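Side-chain contacts in A rubisco-like protein (PDB 3NWR), which is a rubisco-like protein, probably a lyase, built on the fold of the rubisco large chain: residues 14-19 with 61-66; 31-36 with 121-126; 96-101 with 111-116; 105-110 with 308-313; 130-135 with 304-309. All coordinates share one frame; numbering follows the deposited sequence.

Followed from the N terminus, the five contacts show how a two-domain chain is first closed upon itself and then tied domain to domain. Interaction 1 closes the earliest loop, bringing strand 60-70 near strand 14-23, and interaction 2 crosses it by carrying helix 27-37 to the turn at 121-126. Interaction 3 is nested inside the loop of interaction 2 and lays helix 107-114 on the antiparallel sheet. Interaction 4 starts from that same helix, crosses interactions 2 and 3, and reaches the barrel domain. Interaction 5 opens after the first three have closed and, sharing W308 and R309 with interaction 4, docks the sheet edge on helix 301-309.

Interaction 1: 14-19 with 61-66; sequences TLEADY and VLRIEE
E16 is the first residue of 14-19 to reach across to 61-66, and its carboxylate meets both L62 and R63. With CG anti to the carbonyl carbon (chi1 -65°) and the chain extended beyond it, the carboxylate is carried over the gap between two strands that are not direct neighbours. OE2 of E16 comes up to the methyl CD1 of L62 at 3.2 Å, while E16 OE1 takes a weak, bent hydrogen bond from R63 NH2 at 3.3 Å, part of a salt bridge. That oxygen approaches the edge of the guanidinium near its plane, yet the carboxylate and guanidinium planes stand 61° apart. The stronger partner of E16 OE1 is R133, so R63 is a second cation at an acid already engaged.

Two residues on, D18 brings its carboxylate near the same arginine; its OD1 stops 4.4 Å from R63 NH2, beyond salt-bridge range, and is bonded to T95 OG1 and R133 NH2, while OD2 pairs with R93. R63 bends at CG-CD (chi3 -87°) to bring its guanidinium over these acids.

L62 and R63 both face T95 in a classic beta bulge, which explains how consecutive side chains turn toward E16 together. Strand 89-99 lies between the two segments in the antiparallel sheet, whose far edge, strand 126-133, supplies R133.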
# COMPACT_ATOMS: atom_id res chain seq x y z
N THR A 14 -19.44 15.77 -6.36
CA THR A 14 -18.49 15.60 -5.26
C THR A 14 -18.47 14.17 -4.75
O THR A 14 -19.37 13.39 -5.04
CB THR A 14 -18.83 16.50 -4.05
OG1 THR A 14 -20.07 16.07 -3.47
CG2 THR A 14 -18.94 17.95 -4.46
N LEU A 15 -17.43 13.84 -4.00
CA LEU A 15 -17.48 12.67 -3.13
C LEU A 15 -17.19 13.14 -1.71
O LEU A 15 -16.70 14.25 -1.50
CB LEU A 15 -16.48 11.59 -3.58
CG LEU A 15 -15.00 11.97 -3.56
CD1 LEU A 15 -14.40 11.87 -2.15
CD2 LEU A 15 -14.24 11.09 -4.54
N GLU A 16 -17.51 12.30 -0.74
CA GLU A 16 -17.24 12.64 0.65
C GLU A 16 -16.34 11.60 1.32
O GLU A 16 -16.40 10.41 1.01
CB GLU A 16 -18.54 12.81 1.43
CG GLU A 16 -19.33 14.00 0.93
CD GLU A 16 -20.65 14.17 1.64
OE1 GLU A 16 -20.93 13.41 2.60
OE2 GLU A 16 -21.41 15.08 1.24
N ALA A 17 -15.51 12.08 2.24
CA ALA A 17 -14.61 11.22 2.98
C ALA A 17 -14.68 11.59 4.45
O ALA A 17 -14.57 12.77 4.80
CB ALA A 17 -13.19 11.38 2.45
N ASP A 18 -14.86 10.59 5.31
CA ASP A 18 -14.92 10.81 6.76
C ASP A 18 -13.59 10.40 7.39
O ASP A 18 -13.03 9.37 7.02
CB ASP A 18 -16.03 9.97 7.40
CG ASP A 18 -17.43 10.44 7.01
OD1 ASP A 18 -17.57 11.50 6.39
OD2 ASP A 18 -18.38 9.72 7.36
N TYR A 19 -13.11 11.20 8.34
CA TYR A 19 -11.87 10.91 9.06
C TYR A 19 -12.05 11.02 10.55
O TYR A 19 -12.94 11.71 11.04
CB TYR A 19 -10.76 11.90 8.67
CG TYR A 19 -10.47 11.95 7.20
CD1 TYR A 19 -9.40 11.25 6.67
CD2 TYR A 19 -11.25 12.72 6.35
CE1 TYR A 19 -9.13 11.30 5.31
CE2 TYR A 19 -10.99 12.77 5.00
CZ TYR A 19 -9.94 12.06 4.48
OH TYR A 19 -9.68 12.10 3.13
N VAL A 61 -14.81 21.41 4.32
CA VAL A 61 -15.15 20.65 5.51
C VAL A 61 -16.65 20.75 5.73
O VAL A 61 -17.18 21.84 5.93
CB VAL A 61 -14.41 21.21 6.74
CG1 VAL A 61 -14.76 20.40 7.97
CG2 VAL A 61 -12.90 21.21 6.50
N LEU A 62 -17.34 19.61 5.67
CA LEU A 62 -18.80 19.59 5.78
C LEU A 62 -19.26 19.35 7.20
O LEU A 62 -20.34 19.78 7.59
CB LEU A 62 -19.41 18.52 4.87
CG LEU A 62 -19.29 18.69 3.36
CD1 LEU A 62 -20.07 17.59 2.65
CD2 LEU A 62 -19.78 20.07 2.93
N ARG A 63 -18.45 18.63 7.98
CA ARG A 63 -18.84 18.25 9.33
C ARG A 63 -17.64 18.17 10.24
O ARG A 63 -16.59 17.66 9.85
CB ARG A 63 -19.55 16.88 9.34
CG ARG A 63 -20.90 16.87 8.64
CD ARG A 63 -21.68 15.58 8.90
NE ARG A 63 -21.35 14.53 7.94
CZ ARG A 63 -21.80 14.49 6.69
NH1 ARG A 63 -22.58 15.45 6.23
NH2 ARG A 63 -21.45 13.49 5.89
N ILE A 64 -17.80 18.66 11.46
CA ILE A 64 -16.81 18.44 12.50
C ILE A 64 -17.56 18.08 13.77
O ILE A 64 -18.56 18.72 14.11
CB ILE A 64 -15.97 19.70 12.78
CG1 ILE A 64 -15.22 20.14 11.51
CG2 ILE A 64 -14.98 19.44 13.91
CD1 ILE A 64 -14.67 21.54 11.59
N GLU A 65 -17.11 17.04 14.46
CA GLU A 65 -17.68 16.70 15.75
C GLU A 65 -16.54 16.38 16.70
O GLU A 65 -15.83 15.40 16.50
CB GLU A 65 -18.62 15.49 15.66
CG GLU A 65 -19.23 15.12 17.01
CD GLU A 65 -20.06 13.84 16.97
OE1 GLU A 65 -20.05 13.14 15.93
OE2 GLU A 65 -20.71 13.53 17.99
N GLU A 66 -16.36 17.20 17.73
CA GLU A 66 -15.30 16.93 18.69
C GLU A 66 -15.67 15.79 19.63
O GLU A 66 -16.79 15.70 20.11
CB GLU A 66 -14.92 18.18 19.48
CG GLU A 66 -13.78 17.93 20.46
CD GLU A 66 -12.84 19.10 20.60
OE1 GLU A 66 -13.10 20.16 20.00
OE2 GLU A 66 -11.83 18.96 21.32

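Interaction 2: 31-36 with 121-126; sequences ADVMAG and LGEVTG
The carbonyl O of V124, one residue past the E123 that packs on V33, is gripped by two donors, N77 ND2 of the same chain and R293 NH2 of the second subunit. V124 is the last residue of a type I beta turn, L121 to V124, closed by V124 N on L121 O (3.2 Å), and this turn lies against helix 27-37 in the rubisco N-terminal alpha/beta domain. It is anchored further by G122 O, which also accepts from N77 ND2, and by E123 O, which accepts from T23 OG1.

Across the contact the helix offers two successive side chains, V33 and M34. V33 and E123 meet head-on: CG1 of V33, set anti to its amide nitrogen (chi1 165°), lies almost equally far from three carboxylate atoms of E123, 3.8 Å from OE2 and 4.0 Å from OE1, with CD in between. A kink at chi2 (87°) folds the glutamate back to present its end to the methyl group. R29 offers E123 OE2 a long, weak ion pair, so van der Waals contact from a methyl and a weak charge interaction meet at one carboxylate.

M34 and L121 form the buried half, with I94 of strand 89-99 and L118 also against the methionine. Here the fit is tight: M34 CG and L121 CD1 are 3.5 Å apart, closer than usual van der Waals spacing.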
# COMPACT_ATOMS: atom_id res chain seq x y z
N ALA A 31 -8.75 20.48 10.12
CA ALA A 31 -9.59 19.89 9.08
C ALA A 31 -9.50 20.70 7.80
O ALA A 31 -9.45 20.15 6.70
CB ALA A 31 -11.04 19.79 9.56
N ASP A 32 -9.45 22.03 7.91
CA ASP A 32 -9.37 22.82 6.70
C ASP A 32 -7.97 22.80 6.08
O ASP A 32 -7.82 22.90 4.86
CB ASP A 32 -9.85 24.25 6.91
CG ASP A 32 -10.06 24.98 5.59
OD1 ASP A 32 -10.96 24.58 4.82
OD2 ASP A 32 -9.31 25.94 5.33
N VAL A 33 -6.94 22.66 6.92
CA VAL A 33 -5.60 22.40 6.41
C VAL A 33 -5.63 21.13 5.55
O VAL A 33 -5.12 21.11 4.44
CB VAL A 33 -4.57 22.24 7.54
CG1 VAL A 33 -3.29 21.62 7.00
CG2 VAL A 33 -4.29 23.59 8.19
N MET A 34 -6.26 20.08 6.08
CA MET A 34 -6.40 18.83 5.32
C MET A 34 -7.12 19.05 4.00
O MET A 34 -6.67 18.58 2.95
CB MET A 34 -7.16 17.79 6.15
CG MET A 34 -6.45 17.44 7.43
SD MET A 34 -7.45 16.35 8.47
CE MET A 34 -7.59 14.95 7.33
N ALA A 35 -8.25 19.75 4.04
CA ALA A 35 -9.03 20.02 2.84
C ALA A 35 -8.21 20.78 1.81
O ALA A 35 -8.23 20.45 0.61
CB ALA A 35 -10.29 20.81 3.20
N GLY A 36 -7.48 21.79 2.26
CA GLY A 36 -6.68 22.62 1.37
C GLY A 36 -5.52 21.86 0.78
O GLY A 36 -5.27 21.92 -0.43
N LEU A 121 0.83 15.02 8.07
CA LEU A 121 0.68 16.42 8.45
C LEU A 121 1.31 16.72 9.80
O LEU A 121 1.12 15.99 10.76
CB LEU A 121 -0.80 16.82 8.48
CG LEU A 121 -1.55 16.81 7.14
CD1 LEU A 121 -3.00 17.13 7.37
CD2 LEU A 121 -0.95 17.80 6.16
N GLY A 122 2.06 17.82 9.86
CA GLY A 122 2.69 18.23 11.11
C GLY A 122 1.67 18.59 12.17
O GLY A 122 1.97 18.57 13.36
N GLU A 123 0.45 18.90 11.73
CA GLU A 123 -0.61 19.31 12.66
C GLU A 123 -1.20 18.16 13.47
O GLU A 123 -1.82 18.38 14.51
CB GLU A 123 -1.75 20.00 11.90
CG GLU A 123 -1.42 21.38 11.39
CD GLU A 123 -0.77 21.36 10.02
OE1 GLU A 123 -0.47 20.26 9.50
OE2 GLU A 123 -0.56 22.45 9.45
N VAL A 124 -1.02 16.92 13.00
CA VAL A 124 -1.77 15.81 13.58
C VAL A 124 -0.94 14.77 14.34
O VAL A 124 0.21 14.48 13.99
CB VAL A 124 -2.62 15.07 12.52
CG1 VAL A 124 -3.54 16.06 11.81
CG2 VAL A 124 -1.72 14.34 11.52
N THR A 125 -1.55 14.21 15.38
CA THR A 125 -0.98 13.07 16.09
C THR A 125 -1.84 11.83 15.88
O THR A 125 -1.66 10.81 16.55
CB THR A 125 -0.82 13.38 17.60
OG1 THR A 125 -2.07 13.82 18.15
CG2 THR A 125 0.23 14.47 17.79
N GLY A 126 -2.77 11.93 14.94
CA GLY A 126 -3.62 10.82 14.54
C GLY A 126 -4.44 11.23 13.32
O GLY A 126 -4.95 12.36 13.26

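Interaction 3: 96-101 with 111-116; sequences LSFPLA and AATVAG
F98 packing on T113 and V114 is a wholly buried, apolar contact between a strand of the antiparallel sheet and the last turn of the helix that follows it in the chain. Two methyl groups of consecutive helix residues approach the phenyl ring obliquely, from the same side of its plane. T113 CG2 comes near one flank of the ring, 3.5 Å from F98 CE2 and 3.6 Å from F98 CD2. V114 CG1 also arrives obliquely and more loosely, 4.1 Å from F98 CE1.

The threonine rotamer explains this division of labour. CG2 lies anti to the amide nitrogen and faces the ring, whereas OG1 (chi1 -60°) turns back along the helix to bond T109 O; the hydroxyl is thus satisfied within its own helix and, of the threonine side chain, it is the methyl that meets the ring. The backbone carbonyls beside it are also engaged, T113 O with Q38 NE2 and V114 O with Y19 OH. This is the sheet-and-helix packing of the rubisco N-terminal alpha/beta domain, where helix 107-114 packs on strands 89-99, 14-23 and 126-133: V114 reaches L129 and L132 of strand 126-133, and F98 is flanked by L15, Q38 and A59.

The helix also meets the second subunit, T113 packing on V199 and A112 on N286 of that chain. Just past its end, the chain turns out of helical geometry at G116, whose positive phi (36°) suits glycine and whose amide makes only a weak bond, 3.2 Å, to A111 O.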
# COMPACT_ATOMS: atom_id res chain seq x y z
N LEU A 96 -14.94 15.55 4.81
CA LEU A 96 -14.50 16.42 3.74
C LEU A 96 -15.29 16.15 2.47
O LEU A 96 -15.68 15.02 2.19
CB LEU A 96 -13.00 16.23 3.44
CG LEU A 96 -12.05 16.49 4.60
CD1 LEU A 96 -10.60 16.40 4.11
CD2 LEU A 96 -12.32 17.83 5.24
N SER A 97 -15.53 17.21 1.70
CA SER A 97 -16.18 17.11 0.40
C SER A 97 -15.17 17.48 -0.68
O SER A 97 -14.59 18.55 -0.64
CB SER A 97 -17.38 18.06 0.33
OG SER A 97 -18.03 17.98 -0.93
N PHE A 98 -14.96 16.57 -1.64
CA PHE A 98 -13.99 16.76 -2.71
C PHE A 98 -14.67 16.91 -4.06
O PHE A 98 -15.53 16.10 -4.40
CB PHE A 98 -13.06 15.54 -2.79
CG PHE A 98 -12.02 15.47 -1.71
CD1 PHE A 98 -12.23 14.73 -0.56
CD2 PHE A 98 -10.81 16.14 -1.87
CE1 PHE A 98 -11.25 14.67 0.42
CE2 PHE A 98 -9.83 16.09 -0.88
CZ PHE A 98 -10.06 15.36 0.26
N PRO A 99 -14.28 17.92 -4.84
CA PRO A 99 -14.83 18.04 -6.20
C PRO A 99 -14.28 16.96 -7.13
O PRO A 99 -13.07 16.81 -7.27
CB PRO A 99 -14.34 19.42 -6.67
CG PRO A 99 -13.83 20.11 -5.45
CD PRO A 99 -13.38 19.04 -4.51
N LEU A 100 -15.18 16.21 -7.77
CA LEU A 100 -14.77 15.12 -8.64
C LEU A 100 -13.92 15.59 -9.81
O LEU A 100 -13.06 14.86 -10.31
CB LEU A 100 -16.00 14.38 -9.17
CG LEU A 100 -16.85 13.72 -8.09
CD1 LEU A 100 -18.04 12.97 -8.70
CD2 LEU A 100 -16.01 12.79 -7.22
N ALA A 101 -14.14 16.82 -10.26
CA ALA A 101 -13.37 17.35 -11.37
C ALA A 101 -11.87 17.40 -11.08
O ALA A 101 -11.05 17.40 -12.00
CB ALA A 101 -13.89 18.74 -11.75
N ALA A 111 -6.98 7.65 -4.46
CA ALA A 111 -6.32 7.27 -3.21
C ALA A 111 -5.32 8.32 -2.73
O ALA A 111 -5.21 8.59 -1.54
CB ALA A 111 -5.66 5.90 -3.34
N ALA A 112 -4.56 8.91 -3.66
CA ALA A 112 -3.59 9.95 -3.30
C ALA A 112 -4.29 11.16 -2.70
O ALA A 112 -3.70 11.92 -1.93
CB ALA A 112 -2.79 10.36 -4.53
N THR A 113 -5.56 11.34 -3.08
CA THR A 113 -6.32 12.52 -2.68
C THR A 113 -6.96 12.33 -1.31
O THR A 113 -6.82 13.18 -0.44
CB THR A 113 -7.40 12.85 -3.73
OG1 THR A 113 -6.78 13.11 -4.99
CG2 THR A 113 -8.18 14.10 -3.30
N VAL A 114 -7.67 11.22 -1.12
CA VAL A 114 -8.38 10.99 0.14
C VAL A 114 -7.51 10.36 1.22
O VAL A 114 -7.89 10.35 2.39
CB VAL A 114 -9.65 10.14 -0.05
CG1 VAL A 114 -10.62 10.86 -0.98
CG2 VAL A 114 -9.30 8.74 -0.56
N ALA A 115 -6.36 9.83 0.85
CA ALA A 115 -5.47 9.30 1.87
C ALA A 115 -4.14 10.06 1.79
O ALA A 115 -3.90 11.01 2.54
CB ALA A 115 -5.32 7.79 1.73
N GLY A 116 -3.30 9.67 0.85
CA GLY A 116 -2.05 10.37 0.56
C GLY A 116 -1.26 10.98 1.70
O GLY A 116 -1.04 10.33 2.73

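Interaction 4: 105-110 with 308-313; sequences ANLPTL and WRLSGV
The peptide group joining L310 to S311 carries CD2 of L107 over one face, 3.8 Å from S311 N and 3.9 Å from L310 C. At its edge S311 N donates to W308 O, which also receives S311 OG at 2.7 Å in the carbonyl plane. A second flat group, the N106 amide, caps helix 107-114: T109 N (2.9 Å) and T109 OG1 both come to N106 OD1 from the same face, the backbone N of T109 tilted from the carbonyl plane and the hydroxyl well above it. This N-cap closes the first turn of the helix that carries L107 and L110, while N106 ND2 bonds T237 O of the second subunit.

Both leucines reach CD1 of L310 from neighbouring directions. It sits 3.8 Å from L107 CD1 and 3.7 Å from L110 CD2, the latter pair of side chains crossing at about a right angle. Both helix leucines hold CG anti to the amide nitrogen (chi1 -175° in L107), which throws their methyl groups outward.

The contact joins helix 107-114 of the N-terminal domain to the turn after helix 301-309 of the barrel. F267 and I270 of helix 267-276 border it, meeting L107 and S311 respectively.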
# COMPACT_ATOMS: atom_id res chain seq x y z
N ALA A 105 -11.83 9.90 -13.25
CA ALA A 105 -11.98 8.48 -12.91
C ALA A 105 -10.64 7.78 -12.78
O ALA A 105 -10.39 6.76 -13.41
CB ALA A 105 -12.86 7.77 -13.94
N ASN A 106 -9.80 8.34 -11.93
CA ASN A 106 -8.42 7.91 -11.76
C ASN A 106 -8.28 7.30 -10.36
O ASN A 106 -8.19 8.02 -9.36
CB ASN A 106 -7.52 9.15 -11.90
CG ASN A 106 -6.04 8.80 -11.96
OD1 ASN A 106 -5.50 8.16 -11.05
ND2 ASN A 106 -5.37 9.23 -13.03
N LEU A 107 -8.28 5.97 -10.31
CA LEU A 107 -8.33 5.25 -9.03
C LEU A 107 -7.12 5.52 -8.13
O LEU A 107 -7.29 5.88 -6.96
CB LEU A 107 -8.54 3.76 -9.26
CG LEU A 107 -8.72 2.89 -8.01
CD1 LEU A 107 -9.73 3.50 -7.02
CD2 LEU A 107 -9.15 1.48 -8.41
N PRO A 108 -5.89 5.35 -8.65
CA PRO A 108 -4.77 5.62 -7.73
C PRO A 108 -4.65 7.10 -7.31
O PRO A 108 -4.20 7.38 -6.20
CB PRO A 108 -3.54 5.12 -8.51
CG PRO A 108 -3.96 5.20 -9.97
CD PRO A 108 -5.43 4.84 -9.96
N THR A 109 -5.05 8.04 -8.16
CA THR A 109 -5.03 9.43 -7.72
C THR A 109 -6.18 9.75 -6.76
O THR A 109 -6.04 10.60 -5.89
CB THR A 109 -4.95 10.40 -8.91
OG1 THR A 109 -3.75 10.10 -9.63
CG2 THR A 109 -4.89 11.85 -8.43
N LEU A 110 -7.29 9.03 -6.88
CA LEU A 110 -8.34 9.11 -5.87
C LEU A 110 -7.74 8.74 -4.51
O LEU A 110 -7.95 9.44 -3.52
CB LEU A 110 -9.51 8.19 -6.23
CG LEU A 110 -10.59 8.02 -5.16
CD1 LEU A 110 -11.15 9.37 -4.76
CD2 LEU A 110 -11.70 7.08 -5.63
N TRP A 308 -10.89 -0.51 -3.27
CA TRP A 308 -10.60 -1.77 -3.96
C TRP A 308 -11.73 -2.26 -4.86
O TRP A 308 -11.49 -2.81 -5.92
CB TRP A 308 -10.09 -2.84 -2.97
CG TRP A 308 -8.64 -2.61 -2.77
CD1 TRP A 308 -8.02 -2.07 -1.67
CD2 TRP A 308 -7.64 -2.78 -3.76
NE1 TRP A 308 -6.66 -1.94 -1.92
CE2 TRP A 308 -6.41 -2.38 -3.19
CE3 TRP A 308 -7.65 -3.27 -5.07
CZ2 TRP A 308 -5.21 -2.44 -3.90
CZ3 TRP A 308 -6.47 -3.33 -5.76
CH2 TRP A 308 -5.26 -2.92 -5.18
N ARG A 309 -12.98 -2.03 -4.46
CA ARG A 309 -14.08 -2.46 -5.30
C ARG A 309 -14.13 -1.69 -6.62
O ARG A 309 -14.61 -2.21 -7.63
CB ARG A 309 -15.39 -2.37 -4.52
CG ARG A 309 -15.57 -3.57 -3.60
CD ARG A 309 -16.67 -3.38 -2.58
NE ARG A 309 -18.00 -3.28 -3.19
CZ ARG A 309 -19.11 -3.18 -2.49
NH1 ARG A 309 -20.29 -3.09 -3.10
NH2 ARG A 309 -19.05 -3.16 -1.15
N LEU A 310 -13.59 -0.47 -6.64
CA LEU A 310 -13.50 0.29 -7.89
C LEU A 310 -12.58 -0.37 -8.92
O LEU A 310 -12.65 -0.05 -10.11
CB LEU A 310 -13.08 1.74 -7.65
CG LEU A 310 -14.02 2.55 -6.74
CD1 LEU A 310 -13.44 3.94 -6.46
CD2 LEU A 310 -15.41 2.67 -7.35
N SER A 311 -11.71 -1.27 -8.48
CA SER A 311 -10.84 -1.99 -9.42
C SER A 311 -11.52 -3.22 -10.02
O SER A 311 -10.99 -3.85 -10.93
CB SER A 311 -9.53 -2.42 -8.77
OG SER A 311 -9.74 -3.48 -7.86
N GLY A 312 -12.69 -3.57 -9.49
CA GLY A 312 -13.47 -4.65 -10.07
C GLY A 312 -13.26 -6.03 -9.47
O GLY A 312 -13.69 -7.04 -10.05
N VAL A 313 -12.61 -6.10 -8.31
CA VAL A 313 -12.45 -7.38 -7.63
C VAL A 313 -13.80 -8.03 -7.30
O VAL A 313 -14.81 -7.34 -7.12
CB VAL A 313 -11.60 -7.26 -6.35
CG1 VAL A 313 -10.20 -6.76 -6.70
CG2 VAL A 313 -12.28 -6.34 -5.34

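Interaction 5: 130-135 with 304-309; sequences LSLRLP and YQTLWR
L132 meets L307 at closer range and T306 over a broader but looser contact, so one strand residue touches helix 301-309 in two ways. In the close part, L132 CD1 settles on the isobutyl group of L307, 3.8 Å from CD2, the two side chains crossing at about a right angle. The relaxed part belongs to T306, whose CG2 is 4.1 Å from L132 CD1 and 4.4 Å from L134 CD1. Its first torsion (OG1 at -64°) sends the methyl group toward the two leucines and leaves OG1 beside the amide nitrogen, where it bonds Q302 O.

This is a seam between the domains of the rubisco fold: strand 126-133, an outermost strand of the N-terminal sheet, packs against the helix that links barrel strands 280-284 and 315-319. A residue of that helix also reaches the strand's backbone, Q302 OE1 accepting from L132 N.

Hydrophilic contact takes over on the other side of T306. A water donates to L132 O and to T306 OG1, 2.8 Å from each, and so bridges strand to helix where their atoms do not meet directly. Beside T306, Q305 OE1 receives NH2 of R309, one turn further on, at 2.8 Å, on a lone pair and in the guanidinium plane, an in-plane grip that fixes how the arginine lies. D349 and T341 hold R309 NH1, the other terminal nitrogen of the same guanidinium.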
# COMPACT_ATOMS: atom_id res chain seq x y z
N LEU A 130 -11.97 6.89 7.57
CA LEU A 130 -12.99 5.95 8.04
C LEU A 130 -13.89 5.41 6.92
O LEU A 130 -14.21 4.22 6.89
CB LEU A 130 -13.89 6.63 9.08
CG LEU A 130 -13.16 7.30 10.24
CD1 LEU A 130 -14.18 8.04 11.13
CD2 LEU A 130 -12.39 6.27 11.05
N SER A 131 -14.33 6.29 6.04
CA SER A 131 -15.33 5.90 5.06
C SER A 131 -15.36 6.85 3.87
O SER A 131 -14.87 7.98 3.95
CB SER A 131 -16.71 5.81 5.72
OG SER A 131 -17.06 7.06 6.27
N LEU A 132 -15.94 6.37 2.77
CA LEU A 132 -16.08 7.15 1.55
C LEU A 132 -17.51 7.04 1.04
O LEU A 132 -18.16 6.00 1.21
CB LEU A 132 -15.15 6.62 0.46
CG LEU A 132 -13.66 6.79 0.72
CD1 LEU A 132 -12.85 5.95 -0.26
CD2 LEU A 132 -13.28 8.25 0.62
N ARG A 133 -18.00 8.10 0.42
CA ARG A 133 -19.29 8.06 -0.26
C ARG A 133 -19.14 8.63 -1.66
O ARG A 133 -18.79 9.80 -1.83
CB ARG A 133 -20.34 8.84 0.53
CG ARG A 133 -20.77 8.14 1.81
CD ARG A 133 -21.76 8.99 2.59
NE ARG A 133 -21.14 10.22 3.07
CZ ARG A 133 -20.32 10.27 4.13
NH1 ARG A 133 -20.04 9.16 4.80
NH2 ARG A 133 -19.79 11.43 4.50
N LEU A 134 -19.41 7.80 -2.65
CA LEU A 134 -19.28 8.19 -4.05
C LEU A 134 -20.65 8.17 -4.73
O LEU A 134 -21.46 7.28 -4.46
CB LEU A 134 -18.34 7.22 -4.78
CG LEU A 134 -16.82 7.47 -4.68
CD1 LEU A 134 -16.34 7.48 -3.24
CD2 LEU A 134 -16.05 6.42 -5.47
N PRO A 135 -20.90 9.13 -5.63
CA PRO A 135 -22.13 9.08 -6.43
C PRO A 135 -22.09 7.89 -7.37
O PRO A 135 -21.02 7.50 -7.83
CB PRO A 135 -22.08 10.37 -7.26
CG PRO A 135 -21.06 11.25 -6.61
CD PRO A 135 -20.08 10.32 -5.94
N TYR A 304 -11.33 1.38 2.62
CA TYR A 304 -10.42 0.47 1.93
C TYR A 304 -11.16 -0.35 0.86
O TYR A 304 -10.73 -0.42 -0.30
CB TYR A 304 -9.79 -0.46 2.96
CG TYR A 304 -8.79 -1.47 2.44
CD1 TYR A 304 -7.51 -1.07 2.03
CD2 TYR A 304 -9.11 -2.82 2.40
CE1 TYR A 304 -6.59 -2.02 1.57
CE2 TYR A 304 -8.20 -3.77 1.95
CZ TYR A 304 -6.95 -3.36 1.54
OH TYR A 304 -6.06 -4.32 1.11
N GLN A 305 -12.26 -0.98 1.26
CA GLN A 305 -13.02 -1.85 0.36
C GLN A 305 -13.74 -1.04 -0.72
O GLN A 305 -13.96 -1.54 -1.82
CB GLN A 305 -13.99 -2.75 1.14
CG GLN A 305 -15.12 -2.01 1.86
CD GLN A 305 -16.44 -2.04 1.10
OE1 GLN A 305 -16.84 -3.08 0.56
NE2 GLN A 305 -17.14 -0.90 1.08
N THR A 306 -14.07 0.21 -0.43
CA THR A 306 -14.61 1.08 -1.47
C THR A 306 -13.59 1.26 -2.60
O THR A 306 -13.89 1.00 -3.77
CB THR A 306 -15.02 2.45 -0.92
OG1 THR A 306 -16.09 2.29 0.02
CG2 THR A 306 -15.48 3.36 -2.06
N LEU A 307 -12.38 1.68 -2.23
CA LEU A 307 -11.34 1.88 -3.23
C LEU A 307 -11.05 0.60 -3.99
O LEU A 307 -10.99 0.60 -5.22
CB LEU A 307 -10.06 2.39 -2.57
CG LEU A 307 -10.19 3.76 -1.91
CD1 LEU A 307 -8.92 4.02 -1.11
CD2 LEU A 307 -10.40 4.84 -2.96
N TRP A 308 -10.89 -0.51 -3.27
CA TRP A 308 -10.60 -1.77 -3.96
C TRP A 308 -11.73 -2.26 -4.86
O TRP A 308 -11.49 -2.81 -5.92
CB TRP A 308 -10.09 -2.84 -2.97
CG TRP A 308 -8.64 -2.61 -2.77
CD1 TRP A 308 -8.02 -2.07 -1.67
CD2 TRP A 308 -7.64 -2.78 -3.76
NE1 TRP A 308 -6.66 -1.94 -1.92
CE2 TRP A 308 -6.41 -2.38 -3.19
CE3 TRP A 308 -7.65 -3.27 -5.07
CZ2 TRP A 308 -5.21 -2.44 -3.90
CZ3 TRP A 308 -6.47 -3.33 -5.76
CH2 TRP A 308 -5.26 -2.92 -5.18
N ARG A 309 -12.98 -2.03 -4.46
CA ARG A 309 -14.08 -2.46 -5.30
C ARG A 309 -14.13 -1.69 -6.62
O ARG A 309 -14.61 -2.21 -7.63
CB ARG A 309 -15.39 -2.37 -4.52
CG ARG A 309 -15.57 -3.57 -3.60
CD ARG A 309 -16.67 -3.38 -2.58
NE ARG A 309 -18.00 -3.28 -3.19
CZ ARG A 309 -19.11 -3.18 -2.49
NH1 ARG A 309 -20.29 -3.09 -3.10
NH2 ARG A 309 -19.05 -3.16 -1.15
O HOH W 1 -18.49 3.62 -0.21